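PDB 2C0H: mannan endo-1,4-beta-mannosidase from Mytilus edulis, which hydrolyses internal beta-1,4-mannosidic linkages in mannans, galactomannans and glucomannans, cutting chains of four or more mannose units into shorter oligosaccharides. Local coordinates for residues A[63-68]-A[292-297]; A[19-24]-A[106-111]; A[174-179]-A[242-247]; A[127-132]-A[194-199]. The protein carries 3 engineered substitutions. All blocks are in the same frame, centred on the assembly; numbering follows the deposited sequence.

The four contacts illustrate how chemistry follows position in a beta/alpha barrel. Interactions 1 and 2 lie inside it: strands 61-68 and 106-113 are neighbours in the sheet, and Val64 and Thr110 probably share a backbone hydrogen bond between the two sets. Yet interaction 1 is charged, at the probable catalytic end, whereas interaction 2 is apolar and lies toward the other end. The centres of interactions 3 and 4 lie about 21 and 19 Å from the centre of the chain; both join loops to helices, meeting where Phe179 packs on Ala198 and Gln199. Both rely on sulfur and aromatic groups, but interaction 3 is more open and holds an anion; interaction 4 buries a tyrosine ring.

Interaction 1. Residues A[63-68]-A[292-297]; sequences RVWLHI and IGEFNQ
Arg63 and Gly293 mark the nearest approach of the two backbones, with CA atoms 8.6 Å apart. The short axes of strands 63-68 and 292-294 pass 10.3 Å from each other, and their N-to-C directions differ by 56°; side chains therefore have to span the gap. Arg63 does so with an extended chain, its CG anti to the backbone N (chi1 176°), which carries the guanidinium to the carboxylate of Glu294. The result is a salt bridge in which Arg63 NH1 donates to Glu294 OE2 at 3.0 Å, with a moderately bent angle of 148° at the hydrogen. OE2 lies at the guanidinium edge and accepts through its anti lone pair, although the two flat groups are strongly twisted against each other. Trp65 adds a second element: its NE1 lies 3.5 Å above one face of the Arg63 guanidinium, toward the rim, while CZ2 brings the indole edge to 4.2 Å from Glu294 OE2. Asn25 also binds NH1, Asp159 and Asn162 hold NH2, and Tyr265 OH is hydrogen-bonded to Glu294 OE1. With an alanine in place of Glu294, Arg63 would probably lose a charged mate and Tyr265 its carboxylate partner. Such a network, set inside the barrel below the C-terminal ends of its strands, is characteristic of the TIM-barrel active site of glycoside hydrolase family 5, where Glu294 is, by similarity, the nucleophile and Trp65 a substrate-binding residue.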
loop_
_atom_site.group_PDB
_atom_site.type_symbol
_atom_site.label_atom_id
_atom_site.label_comp_id
_atom_site.label_asym_id
_atom_site.label_seq_id
_atom_site.Cartn_x
_atom_site.Cartn_y
_atom_site.Cartn_z
ATOM N N ARG A 63 1.007 8.192 0.552
ATOM C CA ARG A 63 0.195 7.050 1.000
ATOM C C ARG A 63 -0.558 7.461 2.272
ATOM O O ARG A 63 0.041 7.942 3.250
ATOM C CB ARG A 63 1.087 5.821 1.234
ATOM C CG ARG A 63 0.426 4.554 1.790
ATOM C CD ARG A 63 1.432 3.374 1.737
ATOM N NE ARG A 63 0.930 2.070 2.211
ATOM C CZ ARG A 63 1.282 1.436 3.326
ATOM N NH1 ARG A 63 2.156 1.952 4.183
ATOM N NH2 ARG A 63 0.758 0.250 3.601
ATOM N N VAL A 64 -1.868 7.251 2.267
ATOM C CA VAL A 64 -2.714 7.605 3.404
ATOM C C VAL A 64 -3.631 6.445 3.773
ATOM O O VAL A 64 -4.121 5.756 2.894
ATOM C CB VAL A 64 -3.534 8.872 3.109
ATOM C CG1 VAL A 64 -4.561 8.645 2.033
ATOM C CG2 VAL A 64 -4.204 9.403 4.355
ATOM N N TRP A 65 -3.831 6.211 5.064
ATOM C CA TRP A 65 -4.664 5.097 5.549
ATOM C C TRP A 65 -6.114 5.548 5.760
ATOM O O TRP A 65 -6.376 6.626 6.311
ATOM C CB TRP A 65 -4.087 4.515 6.845
ATOM C CG TRP A 65 -2.726 3.825 6.727
ATOM C CD1 TRP A 65 -1.876 3.819 5.643
ATOM C CD2 TRP A 65 -2.073 3.082 7.745
ATOM N NE1 TRP A 65 -0.745 3.102 5.937
ATOM C CE2 TRP A 65 -0.830 2.654 7.229
ATOM C CE3 TRP A 65 -2.411 2.745 9.062
ATOM C CZ2 TRP A 65 0.065 1.877 7.987
ATOM C CZ3 TRP A 65 -1.524 1.978 9.808
ATOM C CH2 TRP A 65 -0.305 1.557 9.268
ATOM N N LEU A 66 -7.061 4.705 5.329
ATOM C CA LEU A 66 -8.476 5.046 5.280
ATOM C C LEU A 66 -9.297 4.351 6.400
ATOM O O LEU A 66 -9.473 4.922 7.477
ATOM C CB LEU A 66 -9.032 4.747 3.869
ATOM C CG LEU A 66 -10.433 5.308 3.560
ATOM C CD1 LEU A 66 -10.440 6.818 3.446
ATOM C CD2 LEU A 66 -10.957 4.730 2.261
ATOM N N HIS A 67 -9.755 3.116 6.206
ATOM C CA HIS A 67 -10.622 2.475 7.226
ATOM C C HIS A 67 -9.879 1.947 8.452
ATOM O O HIS A 67 -10.402 2.045 9.565
ATOM C CB HIS A 67 -11.421 1.300 6.657
ATOM C CG HIS A 67 -12.135 1.585 5.378
ATOM N ND1 HIS A 67 -12.977 2.660 5.206
ATOM C CD2 HIS A 67 -12.219 0.855 4.241
ATOM C CE1 HIS A 67 -13.510 2.605 3.994
ATOM N NE2 HIS A 67 -13.067 1.516 3.393
ATOM N N ILE A 68 -8.706 1.338 8.222
ATOM C CA ILE A 68 -7.826 0.743 9.239
ATOM C C ILE A 68 -8.417 -0.546 9.831
ATOM O O ILE A 68 -8.126 -1.641 9.329
ATOM C CB ILE A 68 -7.370 1.794 10.263
ATOM C CG1 ILE A 68 -6.712 2.956 9.486
ATOM C CG2 ILE A 68 -6.415 1.167 11.270
ATOM C CD1 ILE A 68 -5.903 3.966 10.313
ATOM N N ILE A 292 9.333 0.318 -2.759
ATOM C CA ILE A 292 9.736 0.154 -1.367
ATOM C C ILE A 292 8.867 1.138 -0.555
ATOM O O ILE A 292 9.116 2.346 -0.538
ATOM C CB ILE A 292 11.247 0.384 -1.196
ATOM C CG1 ILE A 292 12.052 -0.600 -2.075
ATOM C CG2 ILE A 292 11.642 0.209 0.272
ATOM C CD1 ILE A 292 13.558 -0.298 -2.147
ATOM N N GLY A 293 7.814 0.610 0.078
ATOM C CA GLY A 293 6.691 1.401 0.559
ATOM C C GLY A 293 6.799 1.949 1.960
ATOM O O GLY A 293 5.982 2.771 2.329
ATOM N N GLU A 294 7.796 1.475 2.711
ATOM C CA GLU A 294 8.120 2.042 4.039
ATOM C C GLU A 294 9.600 1.808 4.313
ATOM O O GLU A 294 10.092 0.692 4.113
ATOM C CB GLU A 294 7.346 1.354 5.172
ATOM C CG GLU A 294 5.838 1.559 5.181
ATOM C CD GLU A 294 5.156 0.974 6.411
ATOM O OE1 GLU A 294 5.862 0.546 7.360
ATOM O OE2 GLU A 294 3.895 0.931 6.431
ATOM N N PHE A 295 10.290 2.857 4.761
ATOM C CA PHE A 295 11.677 2.761 5.228
ATOM C C PHE A 295 11.990 4.102 5.859
ATOM O O PHE A 295 11.275 5.081 5.629
ATOM C CB PHE A 295 12.652 2.498 4.073
ATOM C CG PHE A 295 12.726 3.605 3.066
ATOM C CD1 PHE A 295 13.735 4.583 3.113
ATOM C CD2 PHE A 295 11.782 3.694 2.045
ATOM C CE1 PHE A 295 13.788 5.584 2.189
ATOM C CE2 PHE A 295 11.831 4.712 1.116
ATOM C CZ PHE A 295 12.833 5.664 1.171
ATOM N N ASN A 296 13.095 4.168 6.606
ATOM C CA ASN A 296 13.640 5.470 7.014
ATOM C C ASN A 296 15.101 5.337 7.443
ATOM O O ASN A 296 15.615 4.249 7.664
ATOM C CB ASN A 296 12.794 6.160 8.107
ATOM C CG ASN A 296 12.557 5.298 9.327
ATOM O OD1 ASN A 296 13.480 4.721 9.913
ATOM N ND2 ASN A 296 11.292 5.205 9.740
ATOM N N GLN A 297 15.762 6.481 7.495
ATOM C CA GLN A 297 17.182 6.552 7.839
ATOM C C GLN A 297 17.434 6.076 9.270
ATOM O O GLN A 297 18.470 5.481 9.566
ATOM C CB GLN A 297 17.621 7.990 7.657
ATOM C CG GLN A 297 19.055 8.283 7.892
ATOM C CD GLN A 297 19.324 9.759 7.767
ATOM O OE1 GLN A 297 18.948 10.412 6.776
ATOM N NE2 GLN A 297 19.949 10.313 8.791
#

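Interaction 2. Residues A[19-24]-A[106-111]; sequences IFLSGA and LIFFTL
Leu21 meets Leu106 and Phe108 in a contact made wholly of carbon atoms, a small example of how alternate residues of barrel strands fill the interior. The aliphatic part is a methyl-to-methyl touch: Leu21 CD2 lies 4.2 Å from Leu106 CD1, the two side chains running at about a right angle. The aromatic part is closer. Leu21 CD1 comes within 3.7 Å of Phe108 CZ and 4.1 Å of Phe108 CE2, so the methyl rests against the far end of the ring, approaching it obliquely. One leucine thus serves two partners, a branch for each: with CG beside the backbone N (chi1 -63°), the extended second torsion (chi2 173°) directs CD1 to the Phe108 ring and leaves CD2 for Leu106. The backbones contribute nothing directly, since the CA atoms of Leu21 and Leu106, the nearest pair, are 8.9 Å apart. Being two residues apart on one strand, Leu106 and Phe108 both point toward Leu21, whereas Ile107 and Phe109 between and beyond them pack on helix 89-102. Strand 61-68 runs between strands 17-25 and 106-113 in the sheet, so these side chains meet across the inside of the barrel wall rather than along paired edges. Leu21 also touches Ser61 of that middle strand, Trp321 of strand 319-322 closes on both Leu21 and the Phe108 ring, and Leu106 reaches the C-terminal Leu353.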
loop_
_atom_site.group_PDB
_atom_site.type_symbol
_atom_site.label_atom_id
_atom_site.label_comp_id
_atom_site.label_asym_id
_atom_site.label_seq_id
_atom_site.Cartn_x
_atom_site.Cartn_y
_atom_site.Cartn_z
ATOM N N ILE A 19 8.101 6.677 -15.228
ATOM C CA ILE A 19 8.132 7.502 -13.993
ATOM C C ILE A 19 8.604 6.680 -12.786
ATOM O O ILE A 19 8.671 5.456 -12.819
ATOM C CB ILE A 19 6.764 8.187 -13.703
ATOM C CG1 ILE A 19 5.667 7.150 -13.383
ATOM C CG2 ILE A 19 6.387 9.132 -14.862
ATOM C CD1 ILE A 19 5.600 6.778 -11.904
ATOM N N PHE A 20 8.932 7.390 -11.713
ATOM C CA PHE A 20 9.282 6.799 -10.438
ATOM C C PHE A 20 8.467 7.513 -9.375
ATOM O O PHE A 20 8.418 8.756 -9.391
ATOM C CB PHE A 20 10.773 7.048 -10.170
ATOM C CG PHE A 20 11.279 6.461 -8.879
ATOM C CD1 PHE A 20 11.736 5.140 -8.794
ATOM C CD2 PHE A 20 11.344 7.258 -7.744
ATOM C CE1 PHE A 20 12.235 4.613 -7.596
ATOM C CE2 PHE A 20 11.834 6.732 -6.534
ATOM C CZ PHE A 20 12.271 5.422 -6.459
ATOM N N LEU A 21 7.827 6.750 -8.478
ATOM C CA LEU A 21 7.044 7.316 -7.376
ATOM C C LEU A 21 7.929 7.640 -6.179
ATOM O O LEU A 21 8.508 6.769 -5.598
ATOM C CB LEU A 21 5.936 6.358 -6.955
ATOM C CG LEU A 21 4.891 6.066 -8.034
ATOM C CD1 LEU A 21 3.931 4.972 -7.572
ATOM C CD2 LEU A 21 4.139 7.316 -8.414
ATOM N N SER A 22 8.006 8.914 -5.823
ATOM C CA SER A 22 8.860 9.358 -4.722
ATOM C C SER A 22 8.010 10.130 -3.727
ATOM O O SER A 22 7.345 11.089 -4.101
ATOM C CB SER A 22 9.901 10.304 -5.285
ATOM O OG SER A 22 10.721 10.822 -4.244
ATOM N N GLY A 23 8.053 9.771 -2.458
ATOM C CA GLY A 23 7.253 10.510 -1.494
ATOM C C GLY A 23 7.266 9.920 -0.121
ATOM O O GLY A 23 8.281 9.404 0.324
ATOM N N ALA A 24 6.109 9.981 0.534
ATOM C CA ALA A 24 6.016 9.622 1.924
ATOM C C ALA A 24 4.669 9.069 2.298
ATOM O O ALA A 24 3.664 9.339 1.639
ATOM C CB ALA A 24 6.315 10.829 2.776
ATOM N N LEU A 106 0.116 12.561 -6.445
ATOM C CA LEU A 106 -0.774 11.390 -6.517
ATOM C C LEU A 106 -1.001 10.785 -5.139
ATOM O O LEU A 106 -0.055 10.565 -4.369
ATOM C CB LEU A 106 -0.167 10.319 -7.419
ATOM C CG LEU A 106 -0.028 10.642 -8.899
ATOM C CD1 LEU A 106 0.856 9.598 -9.566
ATOM C CD2 LEU A 106 -1.402 10.709 -9.594
ATOM N N ILE A 107 -2.250 10.425 -4.860
ATOM C CA ILE A 107 -2.612 9.826 -3.589
ATOM C C ILE A 107 -2.886 8.324 -3.717
ATOM O O ILE A 107 -3.611 7.889 -4.623
ATOM C CB ILE A 107 -3.883 10.539 -2.996
ATOM C CG1 ILE A 107 -3.685 12.059 -2.882
ATOM C CG2 ILE A 107 -4.315 9.940 -1.672
ATOM C CD1 ILE A 107 -2.466 12.490 -2.086
ATOM N N PHE A 108 -2.346 7.555 -2.782
ATOM C CA PHE A 108 -2.638 6.125 -2.654
ATOM C C PHE A 108 -3.357 5.888 -1.328
ATOM O O PHE A 108 -2.798 6.149 -0.270
ATOM C CB PHE A 108 -1.360 5.298 -2.765
ATOM C CG PHE A 108 -0.737 5.379 -4.121
ATOM C CD1 PHE A 108 -1.021 4.419 -5.081
ATOM C CD2 PHE A 108 0.070 6.451 -4.460
ATOM C CE1 PHE A 108 -0.489 4.514 -6.346
ATOM C CE2 PHE A 108 0.602 6.552 -5.749
ATOM C CZ PHE A 108 0.342 5.560 -6.666
ATOM N N PHE A 109 -4.600 5.413 -1.384
ATOM C CA PHE A 109 -5.384 5.132 -0.192
ATOM C C PHE A 109 -5.214 3.662 0.257
ATOM O O PHE A 109 -5.370 2.727 -0.535
ATOM C CB PHE A 109 -6.878 5.398 -0.445
ATOM C CG PHE A 109 -7.250 6.856 -0.587
ATOM C CD1 PHE A 109 -7.317 7.676 0.533
ATOM C CD2 PHE A 109 -7.620 7.380 -1.807
ATOM C CE1 PHE A 109 -7.703 9.002 0.428
ATOM C CE2 PHE A 109 -7.997 8.712 -1.923
ATOM C CZ PHE A 109 -8.047 9.520 -0.803
ATOM N N THR A 110 -4.883 3.450 1.529
ATOM C CA THR A 110 -4.742 2.099 2.093
ATOM C C THR A 110 -6.005 1.746 2.878
ATOM O O THR A 110 -6.365 2.427 3.835
ATOM C CB THR A 110 -3.519 1.995 3.031
ATOM O OG1 THR A 110 -2.359 2.412 2.317
ATOM C CG2 THR A 110 -3.292 0.601 3.497
ATOM N N LEU A 111 -6.683 0.677 2.488
ATOM C CA LEU A 111 -7.996 0.379 3.047
ATOM C C LEU A 111 -7.929 -0.129 4.502
ATOM O O LEU A 111 -8.562 0.476 5.368
ATOM C CB LEU A 111 -8.719 -0.661 2.161
ATOM C CG LEU A 111 -9.016 -0.208 0.734
ATOM C CD1 LEU A 111 -9.659 -1.402 0.023
ATOM C CD2 LEU A 111 -9.883 1.015 0.649
#

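Interaction 3. Residues A[174-179]-A[242-247]; sequences SSEPCF and SDHCLV. With SO4 (sulfate ion), chain B.
Cys178 and Phe179, in a 3-10 turn of the long loop between strand 155-162 and helix 198-215, pack against Cys245 in the first turn of helix 243-250, a loop-to-helix junction on the outer part of the barrel. The two cysteine side chains lie side by side, Cys178 SG 3.6 Å from Cys245 SG, each sulfur also packing against the other's CB; a chi1 of 59° lays Cys178 SG alongside Cys245 and over the Phe179 ring. Cys245 SG also lies 3.7 Å from Phe179 CE1, an oblique sulfur-aromatic contact. One face of the same ring carries Glu176 CG, 3.6 Å above its plane, and Cys178 SG toward the rim. With a bend at its second torsion, Glu176 brings OE2 to the edge of the His244 imidazole, 3.7 Å from NE2. The turn holds its own shape, for Glu176 O accepts from Ser174 OG and Phe179 N on opposite faces of its carbonyl plane. Were Phe179 a serine, Cys245 SG would probably lose its aromatic neighbour and the Glu176 chain the ring it lies on. At the helix start, Ser242 is the N-cap, its OG taking the Cys245 N-H at 3.2 Å and 165°. Asp243 N and His244 N, at 3.0 Å from sulfate O1 and 2.9 Å from sulfate O2, grip an ion probably drawn from the crystallisation liquor, with Lys287 assisting. The helix N-terminus thus behaves as an anion site, and the cysteines, near neighbours without a disulfide, join loop and helix by packing alone.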
loop_
_atom_site.group_PDB
_atom_site.type_symbol
_atom_site.label_atom_id
_atom_site.label_comp_id
_atom_site.label_asym_id
_atom_site.label_seq_id
_atom_site.Cartn_x
_atom_site.Cartn_y
_atom_site.Cartn_z
ATOM N N SER A 174 1.982 -27.126 3.812
ATOM C CA SER A 174 0.918 -27.206 2.810
ATOM C C SER A 174 1.370 -28.003 1.597
ATOM O O SER A 174 2.547 -27.985 1.241
ATOM C CB SER A 174 0.495 -25.803 2.363
ATOM O OG SER A 174 -0.476 -25.854 1.324
ATOM N N SER A 175 0.416 -28.690 0.965
ATOM C CA SER A 175 0.639 -29.353 -0.325
ATOM C C SER A 175 0.768 -28.347 -1.471
ATOM O O SER A 175 1.377 -28.653 -2.504
ATOM C CB SER A 175 -0.502 -30.330 -0.626
ATOM O OG SER A 175 -0.577 -31.334 0.372
ATOM N N GLU A 176 0.181 -27.161 -1.295
ATOM C CA GLU A 176 0.379 -26.036 -2.207
ATOM C C GLU A 176 1.549 -25.224 -1.668
ATOM O O GLU A 176 1.440 -24.640 -0.590
ATOM C CB GLU A 176 -0.882 -25.163 -2.286
ATOM C CG GLU A 176 -0.736 -23.905 -3.156
ATOM C CD GLU A 176 -0.485 -24.220 -4.624
ATOM O OE1 GLU A 176 -1.224 -25.056 -5.186
ATOM O OE2 GLU A 176 0.438 -23.622 -5.221
ATOM N N PRO A 177 2.677 -25.191 -2.400
ATOM C CA PRO A 177 3.864 -24.477 -1.923
ATOM C C PRO A 177 3.647 -23.026 -1.498
ATOM O O PRO A 177 4.222 -22.604 -0.496
ATOM C CB PRO A 177 4.816 -24.541 -3.125
ATOM C CG PRO A 177 4.431 -25.756 -3.838
ATOM C CD PRO A 177 2.935 -25.847 -3.696
ATOM N N CYS A 178 2.833 -22.270 -2.231
ATOM C CA CYS A 178 2.667 -20.844 -1.917
ATOM C C CYS A 178 1.870 -20.591 -0.631
ATOM O O CYS A 178 1.926 -19.482 -0.094
ATOM C CB CYS A 178 2.058 -20.075 -3.095
ATOM S SG CYS A 178 0.444 -20.661 -3.652
ATOM N N PHE A 179 1.143 -21.597 -0.136
ATOM C CA PHE A 179 0.455 -21.485 1.162
ATOM C C PHE A 179 1.278 -22.013 2.340
ATOM O O PHE A 179 0.845 -21.907 3.487
ATOM C CB PHE A 179 -0.894 -22.211 1.157
ATOM C CG PHE A 179 -1.865 -21.720 0.112
ATOM C CD1 PHE A 179 -1.871 -20.393 -0.313
ATOM C CD2 PHE A 179 -2.805 -22.588 -0.417
ATOM C CE1 PHE A 179 -2.776 -19.962 -1.271
ATOM C CE2 PHE A 179 -3.721 -22.158 -1.366
ATOM C CZ PHE A 179 -3.703 -20.852 -1.798
ATOM N N SER A 242 1.549 -13.407 -5.612
ATOM C CA SER A 242 1.681 -13.667 -7.049
ATOM C C SER A 242 0.296 -13.933 -7.615
ATOM O O SER A 242 -0.597 -14.304 -6.878
ATOM C CB SER A 242 2.600 -14.862 -7.322
ATOM O OG SER A 242 2.015 -16.107 -6.934
ATOM N N ASP A 243 0.142 -13.756 -8.921
ATOM C CA ASP A 243 -1.137 -14.046 -9.588
ATOM C C ASP A 243 -1.582 -15.471 -9.274
ATOM O O ASP A 243 -2.750 -15.707 -8.926
ATOM C CB ASP A 243 -1.013 -13.886 -11.114
ATOM C CG ASP A 243 -0.749 -12.455 -11.553
ATOM O OD1 ASP A 243 -0.696 -11.537 -10.705
ATOM O OD2 ASP A 243 -0.591 -12.238 -12.776
ATOM N N HIS A 244 -0.658 -16.425 -9.409
ATOM C CA HIS A 244 -0.956 -17.845 -9.149
ATOM C C HIS A 244 -1.502 -18.100 -7.743
ATOM O O HIS A 244 -2.514 -18.795 -7.580
ATOM C CB HIS A 244 0.274 -18.732 -9.390
ATOM C CG HIS A 244 -0.007 -20.188 -9.221
ATOM N ND1 HIS A 244 -0.561 -20.958 -10.224
ATOM C CD2 HIS A 244 0.158 -21.012 -8.160
ATOM C CE1 HIS A 244 -0.713 -22.196 -9.789
ATOM N NE2 HIS A 244 -0.286 -22.256 -8.539
ATOM N N CYS A 245 -0.841 -17.539 -6.733
ATOM C CA CYS A 245 -1.269 -17.707 -5.355
ATOM C C CYS A 245 -2.631 -17.057 -5.071
ATOM O O CYS A 245 -3.492 -17.674 -4.443
ATOM C CB CYS A 245 -0.223 -17.128 -4.403
ATOM S SG CYS A 245 -0.573 -17.386 -2.659
ATOM N N LEU A 246 -2.824 -15.819 -5.517
ATOM C CA LEU A 246 -4.079 -15.102 -5.240
ATOM C C LEU A 246 -5.274 -15.759 -5.912
ATOM O O LEU A 246 -6.365 -15.834 -5.326
ATOM C CB LEU A 246 -4.011 -13.627 -5.647
ATOM C CG LEU A 246 -3.035 -12.770 -4.846
ATOM C CD1 LEU A 246 -3.070 -11.364 -5.369
ATOM C CD2 LEU A 246 -3.334 -12.802 -3.354
ATOM N N VAL A 247 -5.078 -16.223 -7.138
ATOM C CA VAL A 247 -6.184 -16.857 -7.865
ATOM C C VAL A 247 -6.469 -18.234 -7.263
ATOM O O VAL A 247 -7.640 -18.626 -7.146
ATOM C CB VAL A 247 -5.923 -16.888 -9.389
ATOM C CG1 VAL A 247 -7.068 -17.579 -10.125
ATOM C CG2 VAL A 247 -5.763 -15.492 -9.914
HETATM S S SO4 B . 2.761 -15.157 -11.397
HETATM O O1 SO4 B . 2.438 -13.849 -10.827
HETATM O O2 SO4 B . 1.809 -16.151 -10.893
HETATM O O3 SO4 B . 4.102 -15.607 -11.028
HETATM O O4 SO4 B . 2.654 -15.096 -12.859
#

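Interaction 4. Residues A[127-132]-A[194-199]; sequences LMVDTR and HLYSAQ
A chi1 of -179° sets Met128 CG anti to the backbone N and over the Tyr196 ring; the bend at chi2 (67°) then keeps SD above the same face. Tyr196, its own CG beside the backbone N, presents one face of the ring to the methionine. Met128 CG sits 3.4 Å from the centroid of the Tyr196 ring, almost on the ring normal, a textbook CH-pi contact; the nearest ring atom, Tyr196 CD1, is also 3.4 Å from Met128 CG. SD lies farther out over the same face, 4.6 Å from the Tyr196 centroid, adding a Met-aromatic contact. Val129 joins obliquely, its CG1 3.7 Å from Tyr196 CE1. The opposite face carries Leu195 CB, 3.6 Å above the plane and over its centre, so the ring is layered between a methionine from helix 121-129 and the preceding residue of its own loop. Its hydroxyl is held at the far end by Asn125 and His121 of that same helix, while the Tyr196 backbone bonds to Glu167 and Lys169. Helix 121-129 therefore holds the tyrosine twice, by polar bonds at the hydroxyl and by CH-pi and sulfur contact on the Met128 face, while Leu195 backs the other face from within the loop before helix 198-215.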
loop_
_atom_site.group_PDB
_atom_site.type_symbol
_atom_site.label_atom_id
_atom_site.label_comp_id
_atom_site.label_asym_id
_atom_site.label_seq_id
_atom_site.Cartn_x
_atom_site.Cartn_y
_atom_site.Cartn_z
ATOM N N LEU A 127 -14.797 -9.658 8.017
ATOM C CA LEU A 127 -14.565 -9.536 6.569
ATOM C C LEU A 127 -13.477 -10.525 6.108
ATOM O O LEU A 127 -13.480 -11.004 4.980
ATOM C CB LEU A 127 -14.161 -8.094 6.212
ATOM C CG LEU A 127 -15.077 -6.940 6.637
ATOM C CD1 LEU A 127 -14.558 -5.593 6.136
ATOM C CD2 LEU A 127 -16.494 -7.153 6.149
ATOM N N MET A 128 -12.534 -10.835 6.984
ATOM C CA MET A 128 -11.472 -11.786 6.671
ATOM C C MET A 128 -11.932 -13.253 6.664
ATOM O O MET A 128 -11.495 -14.042 5.825
ATOM C CB MET A 128 -10.307 -11.581 7.656
ATOM C CG MET A 128 -9.109 -12.489 7.448
ATOM S SD MET A 128 -8.224 -12.189 5.925
ATOM C CE MET A 128 -7.402 -10.657 6.336
ATOM N N VAL A 129 -12.805 -13.637 7.586
ATOM C CA VAL A 129 -13.130 -15.054 7.737
ATOM C C VAL A 129 -14.493 -15.466 7.181
ATOM O O VAL A 129 -14.714 -16.667 7.014
ATOM C CB VAL A 129 -13.017 -15.527 9.202
ATOM C CG1 VAL A 129 -11.626 -15.219 9.753
ATOM C CG2 VAL A 129 -14.102 -14.932 10.086
ATOM N N ASP A 130 -15.378 -14.502 6.921
ATOM C CA ASP A 130 -16.748 -14.743 6.408
ATOM C C ASP A 130 -16.916 -14.114 5.019
ATOM O O ASP A 130 -17.006 -12.876 4.864
ATOM C CB ASP A 130 -17.787 -14.182 7.382
ATOM C CG ASP A 130 -19.224 -14.552 7.013
ATOM O OD1 ASP A 130 -19.563 -14.578 5.806
ATOM O OD2 ASP A 130 -20.025 -14.809 7.942
ATOM N N THR A 131 -16.959 -14.953 3.986
ATOM C CA THR A 131 -17.039 -14.429 2.633
ATOM C C THR A 131 -18.317 -13.599 2.346
ATOM O O THR A 131 -18.314 -12.698 1.521
ATOM C CB THR A 131 -16.909 -15.544 1.592
ATOM O OG1 THR A 131 -17.885 -16.554 1.850
ATOM C CG2 THR A 131 -15.511 -16.166 1.638
ATOM N N ARG A 132 -19.414 -13.878 3.046
ATOM C CA ARG A 132 -20.630 -13.076 2.853
ATOM C C ARG A 132 -20.523 -11.672 3.445
ATOM O O ARG A 132 -21.092 -10.714 2.915
ATOM C CB ARG A 132 -21.849 -13.823 3.386
ATOM C CG ARG A 132 -22.096 -15.137 2.631
ATOM C CD ARG A 132 -23.200 -16.010 3.217
ATOM N NE ARG A 132 -23.370 -15.853 4.664
ATOM C CZ ARG A 132 -22.456 -16.154 5.598
ATOM N NH1 ARG A 132 -21.255 -16.647 5.283
ATOM N NH2 ARG A 132 -22.742 -15.941 6.877
ATOM N N HIS A 194 -1.744 -15.187 15.804
ATOM C CA HIS A 194 -1.710 -16.247 14.793
ATOM C C HIS A 194 -3.158 -16.507 14.364
ATOM O O HIS A 194 -3.756 -17.524 14.752
ATOM C CB HIS A 194 -1.064 -17.523 15.351
ATOM C CG HIS A 194 0.404 -17.389 15.641
ATOM N ND1 HIS A 194 1.210 -18.465 15.948
ATOM C CD2 HIS A 194 1.212 -16.301 15.647
ATOM C CE1 HIS A 194 2.448 -18.041 16.154
ATOM N NE2 HIS A 194 2.475 -16.733 15.977
ATOM N N LEU A 195 -3.710 -15.597 13.561
ATOM C CA LEU A 195 -5.163 -15.542 13.316
ATOM C C LEU A 195 -5.617 -16.173 12.009
ATOM O O LEU A 195 -6.619 -16.882 11.994
ATOM C CB LEU A 195 -5.671 -14.104 13.346
ATOM C CG LEU A 195 -5.289 -13.267 14.569
ATOM C CD1 LEU A 195 -5.942 -11.898 14.475
ATOM C CD2 LEU A 195 -5.676 -13.983 15.830
ATOM N N TYR A 196 -4.899 -15.893 10.925
ATOM C CA TYR A 196 -5.373 -16.201 9.570
ATOM C C TYR A 196 -4.389 -17.068 8.807
ATOM O O TYR A 196 -3.179 -16.897 8.910
ATOM C CB TYR A 196 -5.647 -14.908 8.785
ATOM C CG TYR A 196 -6.512 -13.937 9.557
ATOM C CD1 TYR A 196 -7.772 -14.316 10.020
ATOM C CD2 TYR A 196 -6.071 -12.668 9.866
ATOM C CE1 TYR A 196 -8.565 -13.449 10.754
ATOM C CE2 TYR A 196 -6.850 -11.799 10.603
ATOM C CZ TYR A 196 -8.106 -12.190 11.046
ATOM O OH TYR A 196 -8.881 -11.327 11.784
ATOM N N SER A 197 -4.908 -18.018 8.037
ATOM C CA SER A 197 -4.053 -18.811 7.176
ATOM C C SER A 197 -3.605 -17.997 5.965
ATOM O O SER A 197 -4.221 -16.994 5.623
ATOM C CB SER A 197 -4.787 -20.057 6.696
ATOM O OG SER A 197 -5.901 -19.719 5.900
ATOM N N ALA A 198 -2.537 -18.445 5.316
ATOM C CA ALA A 198 -2.098 -17.829 4.067
ATOM C C ALA A 198 -3.219 -17.799 3.034
ATOM O O ALA A 198 -3.393 -16.804 2.341
ATOM C CB ALA A 198 -0.885 -18.551 3.503
ATOM N N GLN A 199 -3.995 -18.879 2.946
ATOM C CA GLN A 199 -5.122 -18.906 2.013
ATOM C C GLN A 199 -6.218 -17.856 2.330
ATOM O O GLN A 199 -6.806 -17.259 1.422
ATOM C CB GLN A 199 -5.712 -20.312 1.926
ATOM C CG GLN A 199 -6.834 -20.433 0.879
ATOM C CD GLN A 199 -8.233 -20.191 1.438
ATOM O OE1 GLN A 199 -8.514 -20.480 2.606
ATOM N NE2 GLN A 199 -9.132 -19.690 0.587
#